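Local coordinates for ABC transporter substrate binding protein (Ribose) (Agrobacterium vitis S4, PDB 4WT7) that probably binds a sugar or polyol for uptake by an ABC transporter, and holds D-allitol here, at residues R108-G113 against H125-S130; W135-D140 against A269-Q274; N176-K179 against K183-I186; L257-V260 against A264-A267. One frame throughout, in Å; residues are numbered along the deposited sequence.

Contact 1 (R108-G113 against H125-S130)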
loop_
_atom_site.group_PDB
_atom_site.type_symbol
_atom_site.label_atom_id
_atom_site.label_comp_id
_atom_site.label_asym_id
_atom_site.label_seq_id
_atom_site.Cartn_x
_atom_site.Cartn_y
_atom_site.Cartn_z
ATOM N N ARG A 108 15.673 -16.972 6.430
ATOM C CA ARG A 108 16.893 -17.542 5.916
ATOM C C ARG A 108 17.984 -16.479 5.855
ATOM O O ARG A 108 19.121 -16.728 6.190
ATOM C CB ARG A 108 16.607 -18.138 4.522
ATOM C CG ARG A 108 17.790 -18.726 3.823
ATOM C CD ARG A 108 18.337 -19.968 4.548
ATOM N NE ARG A 108 17.441 -21.132 4.453
ATOM C CZ ARG A 108 17.418 -21.981 3.422
ATOM N NH1 ARG A 108 18.238 -21.825 2.384
ATOM N NH2 ARG A 108 16.583 -23.003 3.434
ATOM N N ALA A 109 17.626 -15.272 5.450
ATOM C CA ALA A 109 18.612 -14.194 5.329
ATOM C C ALA A 109 19.209 -13.869 6.729
ATOM O O ALA A 109 20.429 -13.844 6.933
ATOM C CB ALA A 109 17.950 -12.974 4.727
ATOM N N ARG A 110 18.338 -13.645 7.696
ATOM C CA ARG A 110 18.773 -13.415 9.078
ATOM C C ARG A 110 19.680 -14.564 9.596
ATOM O O ARG A 110 20.705 -14.330 10.250
ATOM C CB ARG A 110 17.547 -13.287 9.987
ATOM C CG ARG A 110 16.657 -12.132 9.657
ATOM C CD ARG A 110 17.376 -10.810 9.865
ATOM N NE ARG A 110 17.991 -10.731 11.170
ATOM C CZ ARG A 110 17.358 -10.420 12.299
ATOM N NH1 ARG A 110 18.024 -10.381 13.442
ATOM N NH2 ARG A 110 16.062 -10.142 12.301
ATOM N N ASP A 111 19.259 -15.798 9.316
ATOM C CA ASP A 111 19.958 -16.988 9.774
ATOM C C ASP A 111 21.335 -17.013 9.108
ATOM O O ASP A 111 22.296 -17.508 9.669
ATOM C CB ASP A 111 19.169 -18.259 9.419
ATOM C CG ASP A 111 17.931 -18.481 10.311
ATOM O OD1 ASP A 111 17.784 -17.801 11.354
ATOM O OD2 ASP A 111 17.091 -19.357 9.965
ATOM N N ALA A 112 21.419 -16.438 7.909
ATOM C CA ALA A 112 22.676 -16.349 7.186
ATOM C C ALA A 112 23.559 -15.181 7.622
ATOM O O ALA A 112 24.629 -14.959 7.063
ATOM C CB ALA A 112 22.400 -16.256 5.693
ATOM N N GLY A 113 23.107 -14.431 8.610
ATOM C CA GLY A 113 23.917 -13.363 9.159
ATOM C C GLY A 113 23.586 -12.008 8.564
ATOM O O GLY A 113 24.288 -11.049 8.818
ATOM N N HIS A 125 11.000 -11.356 11.319
ATOM C CA HIS A 125 12.385 -11.525 10.884
ATOM C C HIS A 125 12.954 -10.209 10.407
ATOM O O HIS A 125 14.156 -10.100 10.104
ATOM C CB HIS A 125 12.478 -12.592 9.804
ATOM C CG HIS A 125 11.832 -13.877 10.220
ATOM N ND1 HIS A 125 12.193 -14.536 11.377
ATOM C CD2 HIS A 125 10.804 -14.577 9.687
ATOM C CE1 HIS A 125 11.414 -15.593 11.536
ATOM N NE2 HIS A 125 10.578 -15.649 10.514
ATOM N N SER A 126 12.109 -9.190 10.356
ATOM C CA SER A 126 12.588 -7.886 10.013
ATOM C C SER A 126 13.030 -7.168 11.270
ATOM O O SER A 126 12.346 -7.272 12.273
ATOM C CB SER A 126 11.474 -7.097 9.344
ATOM O OG SER A 126 11.930 -5.800 9.000
ATOM N N LEU A 127 14.143 -6.429 11.205
ATOM C CA LEU A 127 14.607 -5.554 12.293
ATOM C C LEU A 127 13.843 -4.243 12.343
ATOM O O LEU A 127 13.796 -3.566 13.376
ATOM C CB LEU A 127 16.087 -5.223 12.101
ATOM C CG LEU A 127 16.917 -6.491 12.344
ATOM C CD1 LEU A 127 18.313 -6.375 11.772
ATOM C CD2 LEU A 127 16.923 -6.746 13.817
ATOM N N ASN A 128 13.257 -3.861 11.217
ATOM C CA ASN A 128 12.553 -2.611 11.190
ATOM C C ASN A 128 11.667 -2.520 9.949
ATOM O O ASN A 128 12.119 -2.770 8.833
ATOM C CB ASN A 128 13.587 -1.476 11.231
ATOM C CG ASN A 128 12.986 -0.121 10.938
ATOM O OD1 ASN A 128 13.104 0.399 9.821
ATOM N ND2 ASN A 128 12.324 0.443 11.917
ATOM N N ASN A 129 10.403 -2.212 10.188
ATOM C CA ASN A 129 9.382 -2.138 9.128
ATOM C C ASN A 129 9.007 -0.671 9.007
ATOM O O ASN A 129 8.479 -0.073 9.970
ATOM C CB ASN A 129 8.152 -3.003 9.506
ATOM C CG ASN A 129 7.029 -2.937 8.473
ATOM O OD1 ASN A 129 7.254 -2.586 7.292
ATOM N ND2 ASN A 129 5.801 -3.228 8.919
ATOM N N SER A 130 9.392 -0.072 7.874
ATOM C CA SER A 130 8.948 1.270 7.498
ATOM C C SER A 130 7.580 1.174 6.829
ATOM O O SER A 130 7.410 0.475 5.841
ATOM C CB SER A 130 9.945 1.950 6.547
ATOM O OG SER A 130 11.203 2.147 7.152
HETATM O O HOH W 1 14.235 -9.295 14.394
#

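Contact 2 (W135-D140 against A269-Q274). With X9X (D-allitol), chain C.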
loop_
_atom_site.group_PDB
_atom_site.type_symbol
_atom_site.label_atom_id
_atom_site.label_comp_id
_atom_site.label_asym_id
_atom_site.label_seq_id
_atom_site.Cartn_x
_atom_site.Cartn_y
_atom_site.Cartn_z
ATOM N N TRP A 135 -3.222 1.422 11.145
ATOM C CA TRP A 135 -4.390 1.456 11.997
ATOM C C TRP A 135 -5.087 2.812 11.865
ATOM O O TRP A 135 -6.318 2.882 11.697
ATOM C CB TRP A 135 -3.969 1.156 13.417
ATOM C CG TRP A 135 -3.460 -0.257 13.554
ATOM C CD1 TRP A 135 -4.225 -1.363 13.754
ATOM C CD2 TRP A 135 -2.099 -0.719 13.487
ATOM N NE1 TRP A 135 -3.447 -2.461 13.836
ATOM C CE2 TRP A 135 -2.126 -2.104 13.684
ATOM C CE3 TRP A 135 -0.853 -0.085 13.323
ATOM C CZ2 TRP A 135 -0.965 -2.906 13.668
ATOM C CZ3 TRP A 135 0.306 -0.876 13.319
ATOM C CH2 TRP A 135 0.237 -2.270 13.490
ATOM N N GLY A 136 -4.283 3.871 11.894
ATOM C CA GLY A 136 -4.762 5.244 11.702
ATOM C C GLY A 136 -5.387 5.389 10.325
ATOM O O GLY A 136 -6.513 5.850 10.216
ATOM N N ILE A 137 -4.656 4.986 9.281
ATOM C CA ILE A 137 -5.171 5.045 7.922
ATOM C C ILE A 137 -6.522 4.343 7.797
ATOM O O ILE A 137 -7.500 4.903 7.283
ATOM C CB ILE A 137 -4.192 4.397 6.942
ATOM C CG1 ILE A 137 -3.058 5.378 6.641
ATOM C CG2 ILE A 137 -4.901 4.026 5.625
ATOM C CD1 ILE A 137 -2.044 4.848 5.662
ATOM N N GLY A 138 -6.574 3.099 8.251
ATOM C CA GLY A 138 -7.739 2.289 7.993
ATOM C C GLY A 138 -8.918 2.811 8.759
ATOM O O GLY A 138 -10.026 2.841 8.227
ATOM N N LYS A 139 -8.697 3.255 9.995
ATOM C CA LYS A 139 -9.798 3.812 10.787
ATOM C C LYS A 139 -10.312 5.160 10.210
ATOM O O LYS A 139 -11.525 5.441 10.153
ATOM C CB LYS A 139 -9.327 3.988 12.245
ATOM C CG LYS A 139 -9.960 5.185 12.941
ATOM C CD LYS A 139 -9.121 5.692 14.076
ATOM C CE LYS A 139 -8.149 6.749 13.648
ATOM N NZ LYS A 139 -8.527 8.048 14.257
ATOM N N ASP A 140 -9.381 6.017 9.823
ATOM C CA ASP A 140 -9.745 7.287 9.274
ATOM C C ASP A 140 -10.541 7.110 7.983
ATOM O O ASP A 140 -11.519 7.810 7.765
ATOM C CB ASP A 140 -8.500 8.143 9.002
ATOM C CG ASP A 140 -7.853 8.688 10.279
ATOM O OD1 ASP A 140 -8.517 8.797 11.340
ATOM O OD2 ASP A 140 -6.656 9.003 10.202
ATOM N N ALA A 269 -12.612 9.800 -1.212
ATOM C CA ALA A 269 -11.504 9.902 -0.267
ATOM C C ALA A 269 -10.373 8.935 -0.642
ATOM O O ALA A 269 -10.612 7.826 -1.131
ATOM C CB ALA A 269 -11.963 9.641 1.129
ATOM N N ASP A 270 -9.132 9.388 -0.429
ATOM C CA ASP A 270 -7.941 8.579 -0.738
ATOM C C ASP A 270 -6.935 9.012 0.288
ATOM O O ASP A 270 -6.597 10.201 0.356
ATOM C CB ASP A 270 -7.429 8.913 -2.133
ATOM C CG ASP A 270 -6.262 8.060 -2.575
ATOM O OD1 ASP A 270 -5.732 7.239 -1.764
ATOM O OD2 ASP A 270 -5.881 8.201 -3.772
ATOM N N VAL A 271 -6.507 8.104 1.143
ATOM C CA VAL A 271 -5.474 8.468 2.122
ATOM C C VAL A 271 -4.092 8.436 1.457
ATOM O O VAL A 271 -3.570 7.378 1.072
ATOM C CB VAL A 271 -5.496 7.551 3.371
ATOM C CG1 VAL A 271 -4.451 8.033 4.370
ATOM C CG2 VAL A 271 -6.909 7.532 4.025
ATOM N N ALA A 272 -3.492 9.605 1.328
ATOM C CA ALA A 272 -2.207 9.689 0.665
ATOM C C ALA A 272 -1.123 9.157 1.587
ATOM O O ALA A 272 -1.071 9.493 2.795
ATOM C CB ALA A 272 -1.907 11.091 0.255
ATOM N N GLN A 273 -0.280 8.334 0.995
ATOM C CA GLN A 273 0.966 7.905 1.606
ATOM C C GLN A 273 2.138 8.640 1.011
ATOM O O GLN A 273 1.983 9.430 0.061
ATOM C CB GLN A 273 1.155 6.421 1.355
ATOM C CG GLN A 273 0.132 5.580 2.041
ATOM C CD GLN A 273 0.588 4.118 2.193
ATOM O OE1 GLN A 273 1.276 3.777 3.147
ATOM N NE2 GLN A 273 0.231 3.280 1.232
ATOM N N GLN A 274 3.319 8.355 1.561
ATOM C CA GLN A 274 4.570 9.005 1.168
ATOM C C GLN A 274 5.621 7.931 0.849
ATOM O O GLN A 274 6.541 7.678 1.644
ATOM C CB GLN A 274 5.051 9.897 2.294
ATOM C CG GLN A 274 4.032 10.945 2.702
ATOM C CD GLN A 274 4.634 12.055 3.582
ATOM O OE1 GLN A 274 5.328 12.947 3.076
ATOM N NE2 GLN A 274 4.332 12.033 4.888
HETATM O OAA X9X C . -0.017 -4.759 -1.951
HETATM C CAG X9X C . -0.721 -3.871 -2.742
HETATM C CAI X9X C . -0.663 -2.417 -2.406
HETATM O OAC X9X C . -1.386 -2.118 -1.235
HETATM C CAK X9X C . 0.751 -1.915 -2.401
HETATM O OAE X9X C . 1.278 -2.288 -3.615
HETATM C CAL X9X C . 0.811 -0.387 -2.360
HETATM O OAF X9X C . 0.094 0.175 -3.404
HETATM C CAJ X9X C . 0.474 0.279 -1.041
HETATM O OAD X9X C . -0.885 0.428 -0.815
HETATM C CAH X9X C . 1.142 -0.311 0.184
HETATM O OAB X9X C . 1.384 0.596 1.237
#

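Contact 3 (N176-K179 against K183-I186)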
loop_
_atom_site.group_PDB
_atom_site.type_symbol
_atom_site.label_atom_id
_atom_site.label_comp_id
_atom_site.label_asym_id
_atom_site.label_seq_id
_atom_site.Cartn_x
_atom_site.Cartn_y
_atom_site.Cartn_z
ATOM N N ASN A 176 -13.680 -3.195 11.712
ATOM C CA ASN A 176 -13.870 -2.835 13.089
ATOM C C ASN A 176 -14.610 -1.546 13.294
ATOM O O ASN A 176 -15.246 -1.351 14.330
ATOM C CB ASN A 176 -12.562 -2.748 13.809
ATOM C CG ASN A 176 -12.764 -2.758 15.266
ATOM O OD1 ASN A 176 -13.206 -3.770 15.824
ATOM N ND2 ASN A 176 -12.516 -1.623 15.911
ATOM N N VAL A 177 -14.464 -0.632 12.345
ATOM C CA VAL A 177 -15.207 0.592 12.419
ATOM C C VAL A 177 -16.690 0.279 12.174
ATOM O O VAL A 177 -17.524 0.662 12.978
ATOM C CB VAL A 177 -14.654 1.642 11.458
ATOM C CG1 VAL A 177 -15.602 2.802 11.331
ATOM C CG2 VAL A 177 -13.302 2.130 11.983
ATOM N N ILE A 178 -17.018 -0.455 11.114
ATOM C CA ILE A 178 -18.439 -0.647 10.784
ATOM C C ILE A 178 -19.158 -1.599 11.751
ATOM O O ILE A 178 -20.389 -1.591 11.860
ATOM C CB ILE A 178 -18.675 -1.077 9.291
ATOM C CG1 ILE A 178 -18.340 -2.549 9.049
ATOM C CG2 ILE A 178 -17.871 -0.172 8.347
ATOM C CD1 ILE A 178 -18.429 -2.957 7.580
ATOM N N LYS A 179 -18.405 -2.442 12.443
ATOM C CA LYS A 179 -18.991 -3.178 13.550
ATOM C C LYS A 179 -19.874 -2.300 14.486
ATOM O O LYS A 179 -20.882 -2.770 15.024
ATOM C CB LYS A 179 -17.881 -3.853 14.336
ATOM C CG LYS A 179 -18.375 -4.665 15.450
ATOM C CD LYS A 179 -17.350 -5.663 15.913
ATOM C CE LYS A 179 -16.799 -5.294 17.249
ATOM N NZ LYS A 179 -16.140 -6.460 17.950
ATOM N N LYS A 183 -25.823 -0.714 10.479
ATOM C CA LYS A 183 -26.612 -0.545 9.257
ATOM C C LYS A 183 -25.706 -0.456 8.030
ATOM O O LYS A 183 -26.180 -0.371 6.899
ATOM C CB LYS A 183 -27.479 0.700 9.341
ATOM C CG LYS A 183 -28.430 0.707 10.504
ATOM C CD LYS A 183 -29.551 1.675 10.289
ATOM C CE LYS A 183 -30.111 2.129 11.607
ATOM N NZ LYS A 183 -31.160 3.169 11.408
ATOM N N VAL A 184 -24.395 -0.438 8.271
ATOM C CA VAL A 184 -23.389 -0.531 7.218
ATOM C C VAL A 184 -22.982 -1.985 7.015
ATOM O O VAL A 184 -22.580 -2.681 7.960
ATOM C CB VAL A 184 -22.124 0.285 7.558
ATOM C CG1 VAL A 184 -21.202 0.314 6.378
ATOM C CG2 VAL A 184 -22.501 1.723 7.957
ATOM N N LYS A 185 -23.087 -2.452 5.784
ATOM C CA LYS A 185 -22.846 -3.862 5.494
ATOM C C LYS A 185 -21.919 -3.987 4.323
ATOM O O LYS A 185 -22.025 -3.240 3.334
ATOM C CB LYS A 185 -24.150 -4.575 5.091
ATOM C CG LYS A 185 -25.385 -4.153 5.849
ATOM C CD LYS A 185 -25.241 -4.440 7.336
ATOM C CE LYS A 185 -26.434 -5.251 7.870
ATOM N NZ LYS A 185 -27.737 -4.543 7.664
ATOM N N ILE A 186 -21.054 -4.974 4.413
ATOM C CA ILE A 186 -20.193 -5.340 3.318
ATOM C C ILE A 186 -20.946 -6.372 2.491
ATOM O O ILE A 186 -21.437 -7.399 3.005
ATOM C CB ILE A 186 -18.849 -5.923 3.826
ATOM C CG1 ILE A 186 -18.102 -4.893 4.675
ATOM C CG2 ILE A 186 -17.983 -6.397 2.659
ATOM C CD1 ILE A 186 -16.800 -5.441 5.270
HETATM O O HOH W 2 -21.822 -3.183 10.363
#

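Contact 4 (L257-V260 against A264-A267)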
loop_
_atom_site.group_PDB
_atom_site.type_symbol
_atom_site.label_atom_id
_atom_site.label_comp_id
_atom_site.label_asym_id
_atom_site.label_seq_id
_atom_site.Cartn_x
_atom_site.Cartn_y
_atom_site.Cartn_z
ATOM N N LEU A 257 -5.953 11.084 -6.869
ATOM C CA LEU A 257 -6.125 12.362 -6.174
ATOM C C LEU A 257 -6.845 13.382 -7.042
ATOM O O LEU A 257 -7.703 14.116 -6.559
ATOM C CB LEU A 257 -4.775 12.929 -5.769
ATOM C CG LEU A 257 -4.123 12.222 -4.585
ATOM C CD1 LEU A 257 -2.953 12.986 -4.062
ATOM C CD2 LEU A 257 -5.139 11.972 -3.476
ATOM N N GLN A 258 -6.493 13.412 -8.320
ATOM C CA GLN A 258 -7.123 14.350 -9.239
ATOM C C GLN A 258 -8.569 13.965 -9.532
ATOM O O GLN A 258 -9.367 14.818 -9.855
ATOM C CB GLN A 258 -6.290 14.545 -10.504
ATOM C CG GLN A 258 -6.233 13.364 -11.457
ATOM C CD GLN A 258 -5.090 13.525 -12.482
ATOM O OE1 GLN A 258 -4.012 14.003 -12.124
ATOM N NE2 GLN A 258 -5.338 13.157 -13.759
ATOM N N LEU A 259 -8.927 12.697 -9.338
ATOM C CA LEU A 259 -10.338 12.313 -9.356
ATOM C C LEU A 259 -11.074 12.823 -8.104
ATOM O O LEU A 259 -12.183 13.375 -8.186
ATOM C CB LEU A 259 -10.516 10.789 -9.498
ATOM C CG LEU A 259 -10.117 10.105 -10.812
ATOM C CD1 LEU A 259 -10.520 8.657 -10.772
ATOM C CD2 LEU A 259 -10.744 10.752 -12.042
ATOM N N VAL A 260 -10.454 12.633 -6.937
ATOM C CA VAL A 260 -11.021 13.133 -5.694
ATOM C C VAL A 260 -11.293 14.644 -5.820
ATOM O O VAL A 260 -12.276 15.166 -5.275
ATOM C CB VAL A 260 -10.058 12.856 -4.504
ATOM C CG1 VAL A 260 -10.485 13.606 -3.247
ATOM C CG2 VAL A 260 -9.950 11.370 -4.243
ATOM N N ALA A 264 -17.358 16.152 -9.927
ATOM C CA ALA A 264 -18.260 15.305 -10.701
ATOM C C ALA A 264 -17.832 13.824 -10.658
ATOM O O ALA A 264 -18.506 12.949 -11.222
ATOM C CB ALA A 264 -18.329 15.804 -12.132
ATOM N N SER A 265 -16.723 13.551 -9.970
ATOM C CA SER A 265 -16.239 12.185 -9.778
ATOM C C SER A 265 -16.722 11.587 -8.462
ATOM O O SER A 265 -16.673 12.226 -7.411
ATOM C CB SER A 265 -14.709 12.134 -9.827
ATOM O OG SER A 265 -14.243 10.809 -9.656
ATOM N N PRO A 266 -17.176 10.332 -8.509
ATOM C CA PRO A 266 -17.587 9.638 -7.285
ATOM C C PRO A 266 -16.415 9.247 -6.350
ATOM O O PRO A 266 -16.641 8.719 -5.266
ATOM C CB PRO A 266 -18.308 8.397 -7.822
ATOM C CG PRO A 266 -17.728 8.181 -9.168
ATOM C CD PRO A 266 -17.467 9.549 -9.718
ATOM N N ALA A 267 -15.178 9.517 -6.748
ATOM C CA ALA A 267 -14.039 9.279 -5.872
ATOM C C ALA A 267 -14.105 10.241 -4.689
ATOM O O ALA A 267 -13.985 11.485 -4.847
ATOM C CB ALA A 267 -12.750 9.438 -6.642
#

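Contact 1 (R108-G113 against H125-S130)
NH2 of Arg110 serves two acceptors at once, the backbone O of His125 at 2.9 Å and a water also at 2.9 Å. In this lobe of a type I periplasmic binding protein fold, the contact joins the C-terminal end of helix 99-111, closed by a Schellman motif at Gly113, to the loop that leads into strand 129-131. The bond to His125 is nearly straight (165° at the hydrogen) and lies in the guanidinium plane, yet it reaches the carbonyl from above, 58° out of the carbonyl plane. Turns at chi2 (-64°) and chi3 curl the arginine round this oxygen, leaving CG and CD of Arg110 each 3.3 Å from His125 O. Leu127 lies over one guanidinium face: its CG is set toward the rim, and its CD2 comes within 3.8 Å of both NH1 and NH2 of Arg110. An apolar branch thus flanks the charged group while the loop backbone takes its edge. The same water bonds weakly to Ser126 O. At Ser126 the loop makes an ST turn, in which Ser126 OG accepts from Asn128 N at 3.2 Å and is also hydrogen-bonded to Thr118 OG1.

Contact 2 (W135-D140 against A269-Q274)
The flat group here is the carboxamide of Gln273, whose N and O ends are both hydrogen-bonded in the allitol pocket, while CG, farther back along the chain, meets CD1 of Ile137 at 4.3 Å. NE2 of Gln273 donates to OAB of D-allitol at 2.9 Å, almost straight at 170°, and gives a second hydrogen bond to Asp251 OD1. OE1 accepts from Ser132 OG. With bonds at both ends, the amide is fixed in rotation as well as in place. Beyond CG the glutamine chain is extended (chi2 -160°), which carries the amide from just beyond strand 267-272 to the sugar alcohol. The rest of the contact is apolar and buried: CG1 of Ile137 packs on CG1 of Val271 at 3.8 Å, and the two side chains meet at a slant. Val271 presents this branch because it stands anti to the backbone N (chi1 -177°). Through CD1, which lies against the stem of Gln273, Ile137 belongs to the second shell of the pocket. It also touches Arg170 of helix 165-178, another pocket residue, and Val250 and Ala303 in loops. The contact therefore lays the first turns of helix 134-148 on strand 267-272, with helix 275-290 starting just after Gln274.

Contact 3 (N176-K179 against K183-I186)
The chain reaches Ile178, which meets Val184 and Ile186 of strand 184-186, by way of Val177, whose side chain packs instead on Ala142 and Leu143 of the neighbouring helix 134-148. Ile178, in the last turn of helix 165-178, points at the strand and divides its branches between the two residues. Its CG2 methyl meets CG1 of Val184 at 3.9 Å, and its CB lies 4.1 Å from the CB of Val184. The longer branch goes the other way along the strand, where CD1 of Ile178 reaches CG1 of Ile186 at 3.5 Å, a tight approach, with CD1 of Ile186 at 3.8 Å. This split follows from chi1 of 76°, which puts CG1 of Ile178 in the crowded position between backbone N and carbonyl carbon. Ile178 crosses both partners at about a right angle. At Lys179 the CB is directed off the strand, and a short loop leads round to Lys183. The arrangement closes a beta-alpha-beta unit, strand 153-158, helix 165-178 and strand 184-186, with the last strand at one end of its sheet. Between the backbones, a water lies 2.6 Å from Ile178 O and 2.6 Å from Val184 O, spanning helix end and strand. Val146 also touches Ile178, and Val184 and Ile186 touch Val155 and Val157 of strand 153-158, respectively. No direct hydrogen bond joins the segments, so the direct contact is aliphatic, with one water between the two carbonyls.

Contact 4 (L257-V260 against A264-A267)
Leu259 lays its CB against the methyl of Ala267, CB to CB at 3.9 Å, and against OG of Ser265 at 3.7 Å. Here the last turn of helix 254-260 is met by the loop that comes back to begin strand 267-272. Ser265 presses on the helix backbone too, its CB lying 3.3 Å from Leu259 O. Its hydroxyl is occupied within the loop: with OG anti to the backbone N (chi1 -179°), it takes from Ala267 N, at 3.3 Å, a weak hydrogen bond that spans Pro266. Val260 adds a backbone contact and a side-chain one. Its CA-H points almost straight (174°) at Ala267 O, with CA and O 3.5 Å apart, and its CG2 brushes CB of Ala267 at 4.2 Å. No conventional hydrogen bond passes directly between the two segments. Lys308 supplies a polar link instead, because its NZ is hydrogen-bonded to Val260 O and to Ala267 O, with a weak bond to Ser265 O, so one ammonium group gathers carbonyls from both segments. Around this, Leu259 and Ser265 pack on helix 227-240 at Thr234, and Leu259 also touches Leu231. Pro266 leans on Leu237 of that helix and bonds by its backbone to Thr247 of strand 246-249, while Val260 meets Val311 of helix 311-318.

In the fold
Contacts 2, 3 and 4 belong to one lobe and its mixed sheet; contact 1 lies in the other lobe, on the parallel sheet, about 40 Å from contact 4 between centres. Only contact 2 is wholly buried, and it alone reaches the ligand. The other three are partly buried. Contacts 2 and 4 share strand 267-272 and touch where Asp270 packs on Leu257 and Val260; contacts 2 and 3 touch through Lys139 and Val177. Contact 2 joins buried aliphatic packing to a polar amide at the ligand, contact 3 is aliphatic between its side chains, contact 4 mixes methyl packing with backbone contacts, and contact 1 depends on a charged group. Strand 129-131 is followed, after two residues, by helix 134-148.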